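Local coordinates for Myo-inositol-1-phosphate synthase-related protein (Thermotoga maritima MSB8, PDB 3CIN) that is of unknown function but belongs to the myo-inositol-1-phosphate synthase family and binds nicotinamide-adenine-dinucleotide and a magnesium ion, at residues V277-G282 against E370-P375; P196-N201 against M363-P368; N359-K364 against I378-M383; P227-V232 against I304-E309. All coordinates share one frame; numbering follows the deposited sequence. Where two conformers were deposited one is given.

Interaction 1 of 4, residues V277-G282 against E370-P375; sequences VKDILG and EEKNIP. With MG (magnesium ion), chain E.
Asp279 OD2, on helix 276-281, is gripped by two N-H groups of a single residue: it lies 3.1 Å from the backbone N of Asn373 and 3.2 Å from Asn373 ND2. The side-chain amide meets the oxygen nearly along its C-O bond and keeps it close to the amide plane, whereas the backbone N-H arrives from well above the plane of the carboxylate. Both bonds are moderately bent, with about 155° at the hydrogen. Ser275 OG also bonds to OD2, and Asn373 ND2 makes a further bond to Lys364 O, which fixes the rotation of the amide. With CG anti to its carbonyl carbon (chi1 -77°), Asp279 turns its carboxylate onto the 370-375 loop. The aliphatic part of Lys372 slides past it in the opposite direction, CB 3.7 Å from Asp279 OD1, while Lys372 NZ stays 6.2 Å from that oxygen and forms no salt bridge. Water 1 donates to both Asp279 O and Asn373 O, joining the two backbones. Ile280 CD1 rests on the next peptide, 3.5 Å from Pro375 N, and Trp393 of the second subunit packs on Pro375, the N-cap position of helix 376-386. Earlier in the segment Glu371 O binds magnesium at 2.3 Å, one of three backbone carbonyls among the four protein ligands of the metal site.

Interaction 2 of 4, residues P196-N201 against M363-P368; sequences PTFIAN and MKNPGP. With MG (magnesium ion), chain E.
Asn201 joins the 363-368 loop in a six-coordinate magnesium site, its OD1 binding the ion at 2.5 Å alongside the carbonyl oxygens of Pro366 and Pro368. The shell is roughly octahedral: Asn201 OD1 lies opposite Glu371 O, Pro366 O opposite water 3, and Pro368 O opposite water 2. The close approaches between these oxygens reflect their shared metal.

The second shell sets the orientation of the Asn201 amide. Its ND2 donates to Asn365 O at 2.8 Å, approaching from above the carbonyl plane, and also bonds to Asp219 OD2, so OD1 is the end presented to the ion. The Asn365 amide stacks on that of Asn201, their planes only 15° apart. With CG opposite the backbone N (chi1 -178°), Asn365 carries its amide over to the 196-201 loop. There Asn365 OD1 faces metal-bound water 2, but the two are modelled so close that a bond between them is doubtful. Asn365 ND2 gives a hydrogen to water 4, 2.9 Å away, and that water donates in turn to Pro196 O.

Farther out, Phe198 crosses Asn365 at about a right angle, its CE1 3.2 Å from Asn365 ND2, while Asn201 CB covers one face of the ring near the rim. Ala200 CB sits 3.8 Å from Gly367 CA. The Gly367-Pro368 peptide is cis, and beyond it Pro368 CA points its hydrogen at Ala200 O, 3.3 Å away, in a nearly straight CA-H...O contact.

Interaction 3 of 4, residues N359-K364 against I378-M383; sequences NAFYMK and IAYEKM
A Met-aromatic contact marks one end of the packing between helices 356-362 and 376-386: Met383 SD lies 5.2 Å from the centroid of the Tyr362 ring, at its edge. The thioether chain crosses the tyrosine at about a right angle and, bent at chi2 and chi3, folds its methyl back so that CE comes 3.4 Å from Tyr362 OH. The hydroxyl itself is hydrogen-bonded to Asp338 OD2, on the long helix 328-348, which fixes the end of the ring. The same methyl also reaches Phe361, with CE 3.8 Å from CD2, and thus fills the angle between two aromatic residues of one helix; within that pair Phe361 CD2 stands over the centre of the Tyr362 ring.

Phe361 and Tyr380 run side by side in the same direction, each with CG anti to its own backbone N (chi1 near 180° in both). Tyr380 CD1 sits over one face of the Phe361 ring toward its rim, and Phe361 CD1 is 3.6 Å from Tyr380 CB; the ring planes, 56° apart, meet obliquely. Gln238 of the second subunit packs on both residues. At the opposite end small residues let the backbones close up. Ala379 CB lies 3.5 Å from Ala360 O and 3.9 Å from Ala360 CB, and the CA atoms of Phe361 and Ala379 are 5.0 Å apart. The contact thus pairs two successive helices of a helix-loop-helix unit, joined by residues 363-375.

Interaction 4 of 4, residues P227-V232 against I304-E309; sequences PFTADV and IAIHIE
Thr229 and Ile306 form the tight centre of a helix-on-sheet contact, with Ile306 CD1 only 3.3 Å from Thr229 OG1 and Ile306 CG1 at 3.5 Å from the same oxygen. The isoleucine reaches the helix with CG1 anti to the carbonyl carbon (chi1 -66°) and CD1 extending onward from it. The hydroxyl finds its polar partner in Gln248 OE1, on the adjoining strand 242-252.

Packing is looser to either side. Toward the start of the segment, Phe228 CD2 stays 4.2 Å from Ile304 CD1, which meets the ring obliquely; the ring also meets His235 of the second subunit. At the other end Val232 and Ile308 slide past each other in opposite directions, CG1 of the valine 3.8 Å from CD1 of the isoleucine, and here Val232 is partly exposed.

The axes of segments 227-232 and 304-309 run 23° apart and approach to 9.8 Å. Ile304, Ile306 and Ile308 form the strand's row facing helix 225-238, while His307 stacks on Phe303 of the third subunit; strands 242-252 and 317-327 flank the strand antiparallel.

Overall arrangement
Along the chain, segment 196-201 of interaction 2 comes first; helix 225-238 and strand 301-311 of interaction 4 then enclose helix 276-281 of interaction 1. The loop between helices 356-362 and 376-386 is the common thread. Its first part forms interaction 2, its second part interaction 1, and its bounding helices pair in interaction 3; the three centres lie about 12 to 13 Å apart. Interactions 1 and 2 touch and share the magnesium ion. Interaction 4 is about 15 Å from interaction 1, centre to centre, and about 21 Å from interaction 2. The loop thus runs from the metal site, near the bound NAD, to the helices beside the mixed sheet and the interface with the second subunit.

Interaction 1 of 4, residues V277-G282 against E370-P375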
loop_
_atom_site.group_PDB
_atom_site.type_symbol
_atom_site.label_atom_id
_atom_site.label_comp_id
_atom_site.label_asym_id
_atom_site.label_seq_id
_atom_site.Cartn_x
_atom_site.Cartn_y
_atom_site.Cartn_z
ATOM N N VAL A 277 11.762 -5.240 17.859
ATOM C CA VAL A 277 10.421 -5.687 18.240
ATOM C C VAL A 277 10.297 -6.003 19.719
ATOM O O VAL A 277 9.381 -5.533 20.393
ATOM C CB VAL A 277 10.006 -6.869 17.392
ATOM C CG1 VAL A 277 8.682 -7.472 17.839
ATOM C CG2 VAL A 277 10.041 -6.485 15.891
ATOM N N LYS A 278 11.219 -6.792 20.262
ATOM C CA LYS A 278 11.143 -7.094 21.664
ATOM C C LYS A 278 11.490 -5.843 22.498
ATOM O O LYS A 278 10.935 -5.669 23.590
ATOM C CB LYS A 278 12.092 -8.218 22.073
ATOM C CG LYS A 278 11.847 -8.649 23.492
ATOM C CD LYS A 278 12.581 -9.923 23.774
ATOM C CE LYS A 278 12.178 -10.525 25.099
ATOM N NZ LYS A 278 13.140 -11.628 25.414
ATOM N N ASP A 279 12.395 -5.007 21.991
ATOM C CA ASP A 279 12.824 -3.806 22.713
ATOM C C ASP A 279 11.588 -2.934 22.989
ATOM O O ASP A 279 11.395 -2.429 24.090
ATOM C CB ASP A 279 13.810 -2.973 21.900
ATOM C CG ASP A 279 15.240 -3.544 21.883
ATOM O OD1 ASP A 279 15.482 -4.606 22.530
ATOM O OD2 ASP A 279 16.113 -2.898 21.234
ATOM N N ILE A 280 10.773 -2.747 21.963
ATOM C CA ILE A 280 9.642 -1.801 22.046
ATOM C C ILE A 280 8.433 -2.474 22.671
ATOM O O ILE A 280 7.792 -1.907 23.554
ATOM C CB ILE A 280 9.278 -1.228 20.657
ATOM C CG1 ILE A 280 10.399 -0.330 20.093
ATOM C CG2 ILE A 280 7.916 -0.507 20.719
ATOM C CD1 ILE A 280 10.853 0.816 21.035
ATOM N N LEU A 281 8.095 -3.696 22.239
ATOM C CA LEU A 281 6.912 -4.364 22.749
ATOM C C LEU A 281 7.050 -5.063 24.116
ATOM O O LEU A 281 6.065 -5.227 24.847
ATOM C CB LEU A 281 6.422 -5.417 21.752
ATOM C CG LEU A 281 5.992 -4.954 20.375
ATOM C CD1 LEU A 281 5.590 -6.174 19.531
ATOM C CD2 LEU A 281 4.845 -3.974 20.489
ATOM N N GLY A 282 8.256 -5.525 24.394
ATOM C CA GLY A 282 8.520 -6.327 25.586
ATOM C C GLY A 282 8.322 -7.826 25.422
ATOM O O GLY A 282 8.552 -8.584 26.350
ATOM N N GLU A 370 24.447 -2.914 27.006
ATOM C CA GLU A 370 23.472 -3.019 28.087
ATOM C C GLU A 370 22.248 -2.105 27.975
ATOM O O GLU A 370 21.398 -2.124 28.872
ATOM C CB GLU A 370 24.137 -2.823 29.469
ATOM C CG GLU A 370 25.436 -2.093 29.511
ATOM C CD GLU A 370 26.588 -2.927 28.952
ATOM O OE1 GLU A 370 26.780 -4.117 29.298
ATOM O OE2 GLU A 370 27.279 -2.400 28.123
ATOM N N GLU A 371 22.155 -1.324 26.900
ATOM C CA GLU A 371 21.005 -0.469 26.682
ATOM C C GLU A 371 20.330 -0.915 25.420
ATOM O O GLU A 371 20.966 -1.489 24.504
ATOM C CB GLU A 371 21.432 1.002 26.558
ATOM C CG GLU A 371 21.802 1.662 27.862
ATOM C CD GLU A 371 20.583 1.948 28.706
ATOM O OE1 GLU A 371 19.463 1.501 28.343
ATOM O OE2 GLU A 371 20.736 2.674 29.696
ATOM N N LYS A 372 19.042 -0.596 25.325
ATOM C CA LYS A 372 18.218 -1.045 24.224
ATOM C C LYS A 372 17.439 0.111 23.588
ATOM O O LYS A 372 17.460 1.248 24.087
ATOM C CB LYS A 372 17.262 -2.136 24.652
ATOM C CG LYS A 372 16.244 -1.710 25.629
ATOM C CD LYS A 372 15.172 -2.782 25.848
ATOM C CE LYS A 372 13.957 -2.174 26.468
ATOM N NZ LYS A 372 14.347 -1.148 27.491
ATOM N N ASN A 373 16.789 -0.177 22.466
ATOM C CA ASN A 373 15.959 0.812 21.817
ATOM C C ASN A 373 14.756 1.183 22.729
ATOM O O ASN A 373 14.195 0.331 23.399
ATOM C CB ASN A 373 15.432 0.284 20.512
ATOM C CG ASN A 373 16.440 0.352 19.407
ATOM O OD1 ASN A 373 16.770 1.443 18.891
ATOM N ND2 ASN A 373 16.910 -0.772 19.029
ATOM N N ILE A 374 14.366 2.457 22.650
ATOM C CA ILE A 374 13.155 3.014 23.283
ATOM C C ILE A 374 12.360 3.716 22.160
ATOM O O ILE A 374 12.920 3.996 21.109
ATOM C CB ILE A 374 13.477 3.984 24.431
ATOM C CG1 ILE A 374 14.417 5.109 23.978
ATOM C CG2 ILE A 374 14.089 3.199 25.598
ATOM C CD1 ILE A 374 14.602 6.190 25.011
ATOM N N PRO A 375 11.057 4.007 22.389
ATOM C CA PRO A 375 10.366 4.842 21.413
ATOM C C PRO A 375 11.146 6.111 21.069
ATOM O O PRO A 375 11.616 6.802 21.935
ATOM C CB PRO A 375 9.055 5.178 22.106
ATOM C CG PRO A 375 8.805 3.942 22.875
ATOM C CD PRO A 375 10.144 3.630 23.467
HETATM MG MG MG E . 22.599 -1.474 22.920
HETATM O O HOH W 1 11.991 0.156 24.965
HETATM O O HOH W 2 21.040 -1.791 21.141
HETATM O O HOH W 3 22.264 -3.772 23.077
#

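Interaction 2 of 4, residues P196-N201 against M363-P368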
loop_
_atom_site.group_PDB
_atom_site.type_symbol
_atom_site.label_atom_id
_atom_site.label_comp_id
_atom_site.label_asym_id
_atom_site.label_seq_id
_atom_site.Cartn_x
_atom_site.Cartn_y
_atom_site.Cartn_z
ATOM N N PRO A 196 26.637 -1.161 10.752
ATOM C CA PRO A 196 26.189 -2.169 11.708
ATOM C C PRO A 196 27.207 -2.734 12.677
ATOM O O PRO A 196 26.852 -3.187 13.766
ATOM C CB PRO A 196 25.550 -3.250 10.826
ATOM C CG PRO A 196 25.242 -2.613 9.548
ATOM C CD PRO A 196 26.313 -1.555 9.370
ATOM N N THR A 197 28.477 -2.736 12.293
ATOM C CA THR A 197 29.504 -3.367 13.094
ATOM C C THR A 197 29.488 -2.837 14.500
ATOM O O THR A 197 29.428 -1.627 14.730
ATOM C CB THR A 197 30.883 -3.077 12.478
ATOM O OG1 THR A 197 30.931 -3.665 11.168
ATOM C CG2 THR A 197 32.043 -3.552 13.390
ATOM N N PHE A 198 29.479 -3.743 15.475
ATOM C CA PHE A 198 29.463 -3.325 16.869
ATOM C C PHE A 198 30.760 -2.574 17.258
ATOM O O PHE A 198 31.875 -3.103 17.151
ATOM C CB PHE A 198 29.366 -4.511 17.817
ATOM C CG PHE A 198 28.015 -5.184 17.888
ATOM C CD1 PHE A 198 26.977 -4.945 17.012
ATOM C CD2 PHE A 198 27.808 -6.127 18.889
ATOM C CE1 PHE A 198 25.784 -5.623 17.164
ATOM C CE2 PHE A 198 26.642 -6.786 19.002
ATOM C CZ PHE A 198 25.647 -6.547 18.158
ATOM N N ILE A 199 30.597 -1.315 17.657
ATOM C CA ILE A 199 31.662 -0.539 18.267
ATOM C C ILE A 199 31.120 0.018 19.610
ATOM O O ILE A 199 31.547 -0.369 20.736
ATOM C CB ILE A 199 32.190 0.535 17.322
ATOM C CG1 ILE A 199 32.789 -0.093 16.055
ATOM C CG2 ILE A 199 33.234 1.398 18.076
ATOM C CD1 ILE A 199 34.030 -0.973 16.282
ATOM N N ALA A 200 30.075 0.856 19.527
ATOM C CA ALA A 200 29.352 1.277 20.738
ATOM C C ALA A 200 28.772 0.112 21.557
ATOM O O ALA A 200 28.717 0.149 22.773
ATOM C CB ALA A 200 28.286 2.334 20.428
ATOM N N ASN A 201 28.393 -0.968 20.855
ATOM C CA ASN A 201 27.823 -2.168 21.469
ATOM C C ASN A 201 28.808 -3.298 21.746
ATOM O O ASN A 201 28.432 -4.397 22.128
ATOM C CB ASN A 201 26.669 -2.679 20.581
ATOM C CG ASN A 201 25.495 -1.800 20.671
ATOM O OD1 ASN A 201 24.720 -1.866 21.644
ATOM N ND2 ASN A 201 25.328 -0.945 19.671
ATOM N N MET A 363 20.560 6.155 16.284
ATOM C CA MET A 363 21.107 4.854 15.927
ATOM C C MET A 363 20.047 3.822 16.100
ATOM O O MET A 363 19.260 3.869 17.061
ATOM C CB MET A 363 22.280 4.498 16.830
ATOM C CG MET A 363 23.433 5.437 16.805
ATOM S SD MET A 363 24.326 5.345 15.260
ATOM C CE MET A 363 25.497 6.719 15.322
ATOM N N LYS A 364 20.026 2.861 15.170
ATOM C CA LYS A 364 19.094 1.791 15.374
ATOM C C LYS A 364 19.561 0.650 16.222
ATOM O O LYS A 364 18.732 -0.114 16.632
ATOM C CB LYS A 364 18.407 1.319 14.124
ATOM C CG LYS A 364 19.237 0.998 12.963
ATOM C CD LYS A 364 18.322 0.494 11.864
ATOM C CE LYS A 364 19.061 0.015 10.663
ATOM N NZ LYS A 364 19.357 1.130 9.723
ATOM N N ASN A 365 20.852 0.577 16.573
ATOM C CA ASN A 365 21.304 -0.307 17.637
ATOM C C ASN A 365 22.063 0.518 18.621
ATOM O O ASN A 365 23.284 0.546 18.552
ATOM C CB ASN A 365 22.201 -1.382 17.023
ATOM C CG ASN A 365 22.710 -2.390 18.011
ATOM O OD1 ASN A 365 22.312 -2.443 19.180
ATOM N ND2 ASN A 365 23.684 -3.205 17.538
ATOM N N PRO A 366 21.364 1.268 19.490
ATOM C CA PRO A 366 22.058 2.204 20.333
ATOM C C PRO A 366 22.968 1.579 21.376
ATOM O O PRO A 366 22.544 0.753 22.159
ATOM C CB PRO A 366 20.920 2.969 21.017
ATOM C CG PRO A 366 19.798 2.009 21.051
ATOM C CD PRO A 366 19.905 1.313 19.720
ATOM N N GLY A 367 24.209 2.035 21.444
ATOM C CA GLY A 367 25.108 1.549 22.430
ATOM C C GLY A 367 24.842 2.177 23.783
ATOM O O GLY A 367 24.224 3.267 23.841
ATOM N N PRO A 368 25.343 1.562 24.861
ATOM C CA PRO A 368 26.203 0.353 24.957
ATOM C C PRO A 368 25.389 -0.919 24.926
ATOM O O PRO A 368 24.169 -0.862 24.761
ATOM C CB PRO A 368 26.886 0.531 26.288
ATOM C CG PRO A 368 25.757 1.182 27.177
ATOM C CD PRO A 368 25.134 2.167 26.201
HETATM MG MG MG E . 22.599 -1.474 22.920
HETATM O O HOH W 4 24.485 -2.793 14.785
HETATM O O HOH W 2 21.040 -1.791 21.141
HETATM O O HOH W 3 22.264 -3.772 23.077
#

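Interaction 3 of 4, residues N359-K364 against I378-M383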
loop_
_atom_site.group_PDB
_atom_site.type_symbol
_atom_site.label_atom_id
_atom_site.label_comp_id
_atom_site.label_asym_id
_atom_site.label_seq_id
_atom_site.Cartn_x
_atom_site.Cartn_y
_atom_site.Cartn_z
ATOM N N ASN A 359 22.887 8.116 21.125
ATOM C CA ASN A 359 22.694 6.882 20.383
ATOM C C ASN A 359 21.219 6.534 20.292
ATOM O O ASN A 359 20.782 6.073 19.247
ATOM C CB ASN A 359 23.414 5.702 21.051
ATOM C CG ASN A 359 24.907 5.921 21.149
ATOM O OD1 ASN A 359 25.517 6.586 20.274
ATOM N ND2 ASN A 359 25.518 5.189 22.097
ATOM N N ALA A 360 20.497 6.678 21.386
ATOM C CA ALA A 360 19.090 6.239 21.389
ATOM C C ALA A 360 18.212 6.878 20.308
ATOM O O ALA A 360 17.218 6.268 19.859
ATOM C CB ALA A 360 18.496 6.462 22.747
ATOM N N PHE A 361 18.516 8.115 19.939
ATOM C CA PHE A 361 17.773 8.789 18.927
ATOM C C PHE A 361 18.333 8.515 17.537
ATOM O O PHE A 361 17.610 8.269 16.603
ATOM C CB PHE A 361 17.731 10.317 19.117
ATOM C CG PHE A 361 16.907 11.011 18.041
ATOM C CD1 PHE A 361 15.519 10.832 17.993
ATOM C CD2 PHE A 361 17.494 11.730 17.026
ATOM C CE1 PHE A 361 14.764 11.387 16.938
ATOM C CE2 PHE A 361 16.714 12.313 15.981
ATOM C CZ PHE A 361 15.358 12.131 15.964
ATOM N N TYR A 362 19.651 8.599 17.390
ATOM C CA TYR A 362 20.254 8.561 16.068
ATOM C C TYR A 362 20.605 7.188 15.456
ATOM O O TYR A 362 20.907 7.082 14.256
ATOM C CB TYR A 362 21.505 9.469 16.066
ATOM C CG TYR A 362 21.191 10.929 16.170
ATOM C CD1 TYR A 362 20.870 11.684 15.041
ATOM C CD2 TYR A 362 21.208 11.567 17.349
ATOM C CE1 TYR A 362 20.611 13.040 15.144
ATOM C CE2 TYR A 362 20.930 12.915 17.462
ATOM C CZ TYR A 362 20.606 13.656 16.366
ATOM O OH TYR A 362 20.328 14.996 16.536
ATOM N N MET A 363 20.560 6.155 16.284
ATOM C CA MET A 363 21.107 4.854 15.927
ATOM C C MET A 363 20.047 3.822 16.100
ATOM O O MET A 363 19.260 3.869 17.061
ATOM C CB MET A 363 22.280 4.498 16.830
ATOM C CG MET A 363 23.433 5.437 16.805
ATOM S SD MET A 363 24.326 5.345 15.260
ATOM C CE MET A 363 25.497 6.719 15.322
ATOM N N LYS A 364 20.026 2.861 15.170
ATOM C CA LYS A 364 19.094 1.791 15.374
ATOM C C LYS A 364 19.561 0.650 16.222
ATOM O O LYS A 364 18.732 -0.114 16.632
ATOM C CB LYS A 364 18.407 1.319 14.124
ATOM C CG LYS A 364 19.237 0.998 12.963
ATOM C CD LYS A 364 18.322 0.494 11.864
ATOM C CE LYS A 364 19.061 0.015 10.663
ATOM N NZ LYS A 364 19.357 1.130 9.723
ATOM N N ILE A 378 10.494 9.601 22.680
ATOM C CA ILE A 378 11.097 9.683 24.012
ATOM C C ILE A 378 12.622 9.899 23.917
ATOM O O ILE A 378 13.179 10.787 24.586
ATOM C CB ILE A 378 10.739 8.445 24.831
ATOM C CG1 ILE A 378 9.220 8.345 24.990
ATOM C CG2 ILE A 378 11.402 8.482 26.204
ATOM C CD1 ILE A 378 8.803 7.029 25.722
ATOM N N ALA A 379 13.279 9.121 23.062
ATOM C CA ALA A 379 14.702 9.313 22.802
ATOM C C ALA A 379 14.998 10.745 22.346
ATOM O O ALA A 379 15.965 11.343 22.804
ATOM C CB ALA A 379 15.239 8.345 21.812
ATOM N N TYR A 380 14.180 11.279 21.457
ATOM C CA TYR A 380 14.349 12.652 20.970
ATOM C C TYR A 380 14.305 13.663 22.086
ATOM O O TYR A 380 15.179 14.547 22.201
ATOM C CB TYR A 380 13.259 12.943 19.918
ATOM C CG TYR A 380 13.318 14.349 19.363
ATOM C CD1 TYR A 380 14.286 14.710 18.433
ATOM C CD2 TYR A 380 12.404 15.292 19.774
ATOM C CE1 TYR A 380 14.332 16.018 17.933
ATOM C CE2 TYR A 380 12.414 16.545 19.277
ATOM C CZ TYR A 380 13.379 16.920 18.356
ATOM O OH TYR A 380 13.380 18.239 17.913
ATOM N N GLU A 381 13.308 13.572 22.978
ATOM C CA GLU A 381 13.222 14.582 24.025
ATOM C C GLU A 381 14.409 14.468 24.971
ATOM O O GLU A 381 14.988 15.482 25.382
ATOM C CB GLU A 381 11.905 14.494 24.777
ATOM C CG GLU A 381 10.691 14.782 23.854
ATOM C CD GLU A 381 10.400 16.299 23.548
ATOM O OE1 GLU A 381 11.301 17.161 23.228
ATOM O OE2 GLU A 381 9.186 16.632 23.629
ATOM N N LYS A 382 14.823 13.246 25.280
ATOM C CA LYS A 382 16.009 13.066 26.144
ATOM C C LYS A 382 17.329 13.514 25.511
ATOM O O LYS A 382 18.209 14.010 26.195
ATOM C CB LYS A 382 16.108 11.613 26.590
ATOM C CG LYS A 382 14.967 11.206 27.535
ATOM C CD LYS A 382 15.124 9.743 27.988
ATOM C CE LYS A 382 14.086 9.320 29.057
ATOM N NZ LYS A 382 14.590 9.374 30.478
ATOM N N MET A 383 17.414 13.370 24.197
ATOM C CA MET A 383 18.561 13.831 23.439
ATOM C C MET A 383 18.554 15.351 23.449
ATOM O O MET A 383 19.590 15.929 23.699
ATOM C CB MET A 383 18.526 13.293 22.014
ATOM C CG MET A 383 19.712 13.608 21.197
ATOM S SD MET A 383 19.506 15.203 20.347
ATOM C CE MET A 383 18.162 14.776 19.199
#

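Interaction 4 of 4, residues P227-V232 against I304-E309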
loop_
_atom_site.group_PDB
_atom_site.type_symbol
_atom_site.label_atom_id
_atom_site.label_comp_id
_atom_site.label_asym_id
_atom_site.label_seq_id
_atom_site.Cartn_x
_atom_site.Cartn_y
_atom_site.Cartn_z
ATOM N N PRO A 227 13.096 2.122 11.553
ATOM C CA PRO A 227 12.517 3.152 12.423
ATOM C C PRO A 227 11.005 3.397 12.234
ATOM O O PRO A 227 10.300 3.745 13.207
ATOM C CB PRO A 227 13.345 4.388 12.076
ATOM C CG PRO A 227 14.645 3.802 11.694
ATOM C CD PRO A 227 14.225 2.667 10.785
ATOM N N PHE A 228 10.501 3.227 11.022
ATOM C CA PHE A 228 9.068 3.323 10.779
ATOM C C PHE A 228 8.349 2.157 11.447
ATOM O O PHE A 228 7.336 2.370 12.143
ATOM C CB PHE A 228 8.751 3.338 9.278
ATOM C CG PHE A 228 9.034 4.660 8.641
ATOM C CD1 PHE A 228 8.218 5.749 8.923
ATOM C CD2 PHE A 228 10.123 4.819 7.797
ATOM C CE1 PHE A 228 8.483 6.997 8.343
ATOM C CE2 PHE A 228 10.411 6.062 7.213
ATOM C CZ PHE A 228 9.585 7.151 7.492
ATOM N N THR A 229 8.871 0.939 11.303
ATOM C CA THR A 229 8.274 -0.231 12.015
ATOM C C THR A 229 8.235 0.006 13.531
ATOM O O THR A 229 7.206 -0.204 14.186
ATOM C CB THR A 229 9.086 -1.462 11.716
ATOM O OG1 THR A 229 9.083 -1.651 10.297
ATOM C CG2 THR A 229 8.616 -2.696 12.470
ATOM N N ALA A 230 9.325 0.555 14.056
ATOM C CA ALA A 230 9.450 0.791 15.464
ATOM C C ALA A 230 8.420 1.825 15.949
ATOM O O ALA A 230 7.823 1.660 16.994
ATOM C CB ALA A 230 10.883 1.209 15.844
ATOM N N ASP A 231 8.212 2.871 15.170
ATOM C CA ASP A 231 7.204 3.875 15.467
ATOM C C ASP A 231 5.799 3.264 15.541
ATOM O O ASP A 231 5.026 3.532 16.481
ATOM C CB ASP A 231 7.193 4.907 14.375
ATOM C CG ASP A 231 8.529 5.582 14.150
ATOM O OD1 ASP A 231 9.366 5.686 15.088
ATOM O OD2 ASP A 231 8.719 6.072 13.003
ATOM N N VAL A 232 5.437 2.444 14.557
ATOM C CA VAL A 232 4.149 1.775 14.621
ATOM C C VAL A 232 4.070 0.880 15.843
ATOM O O VAL A 232 3.071 0.903 16.560
ATOM C CB VAL A 232 3.838 0.980 13.347
ATOM C CG1 VAL A 232 2.444 0.274 13.385
ATOM C CG2 VAL A 232 3.885 1.902 12.083
ATOM N N ILE A 304 10.295 0.259 0.441
ATOM C CA ILE A 304 10.017 -0.474 1.676
ATOM C C ILE A 304 8.553 -0.921 1.695
ATOM O O ILE A 304 7.662 -0.259 1.184
ATOM C CB ILE A 304 10.401 0.362 2.944
ATOM C CG1 ILE A 304 9.475 1.544 3.178
ATOM C CG2 ILE A 304 11.901 0.868 2.896
ATOM C CD1 ILE A 304 9.574 2.138 4.596
ATOM N N ALA A 305 8.286 -2.061 2.362
ATOM C CA ALA A 305 6.931 -2.549 2.553
ATOM C C ALA A 305 6.885 -3.159 3.938
ATOM O O ALA A 305 7.762 -3.889 4.311
ATOM C CB ALA A 305 6.510 -3.533 1.463
ATOM N N ILE A 306 5.901 -2.797 4.750
ATOM C CA ILE A 306 5.815 -3.284 6.135
ATOM C C ILE A 306 4.373 -3.765 6.321
ATOM O O ILE A 306 3.447 -3.115 5.913
ATOM C CB ILE A 306 6.130 -2.164 7.148
ATOM C CG1 ILE A 306 7.565 -1.634 7.117
ATOM C CG2 ILE A 306 5.920 -2.577 8.616
ATOM C CD1 ILE A 306 7.728 -0.200 7.612
ATOM N N HIS A 307 4.197 -4.925 6.968
ATOM C CA HIS A 307 2.891 -5.439 7.286
ATOM C C HIS A 307 2.874 -5.842 8.723
ATOM O O HIS A 307 3.732 -6.605 9.181
ATOM C CB HIS A 307 2.613 -6.678 6.477
ATOM C CG HIS A 307 1.308 -7.352 6.805
ATOM N ND1 HIS A 307 1.229 -8.514 7.545
ATOM C CD2 HIS A 307 0.038 -7.013 6.501
ATOM C CE1 HIS A 307 -0.040 -8.853 7.678
ATOM N NE2 HIS A 307 -0.783 -7.963 7.050
ATOM N N ILE A 308 1.870 -5.353 9.451
ATOM C CA ILE A 308 1.752 -5.667 10.895
ATOM C C ILE A 308 0.318 -6.009 11.126
ATOM O O ILE A 308 -0.568 -5.321 10.664
ATOM C CB ILE A 308 2.218 -4.477 11.789
ATOM C CG1 ILE A 308 3.716 -4.252 11.603
ATOM C CG2 ILE A 308 1.981 -4.759 13.278
ATOM C CD1 ILE A 308 4.245 -2.911 12.201
ATOM N N GLU A 309 0.074 -7.142 11.788
ATOM C CA GLU A 309 -1.261 -7.471 12.218
ATOM C C GLU A 309 -1.321 -7.614 13.712
ATOM O O GLU A 309 -0.368 -8.047 14.348
ATOM C CB GLU A 309 -1.861 -8.668 11.511
ATOM C CG GLU A 309 -1.122 -9.835 11.473
ATOM C CD GLU A 309 -1.897 -10.954 10.759
ATOM O OE1 GLU A 309 -2.947 -10.669 10.102
ATOM O OE2 GLU A 309 -1.450 -12.117 10.884
#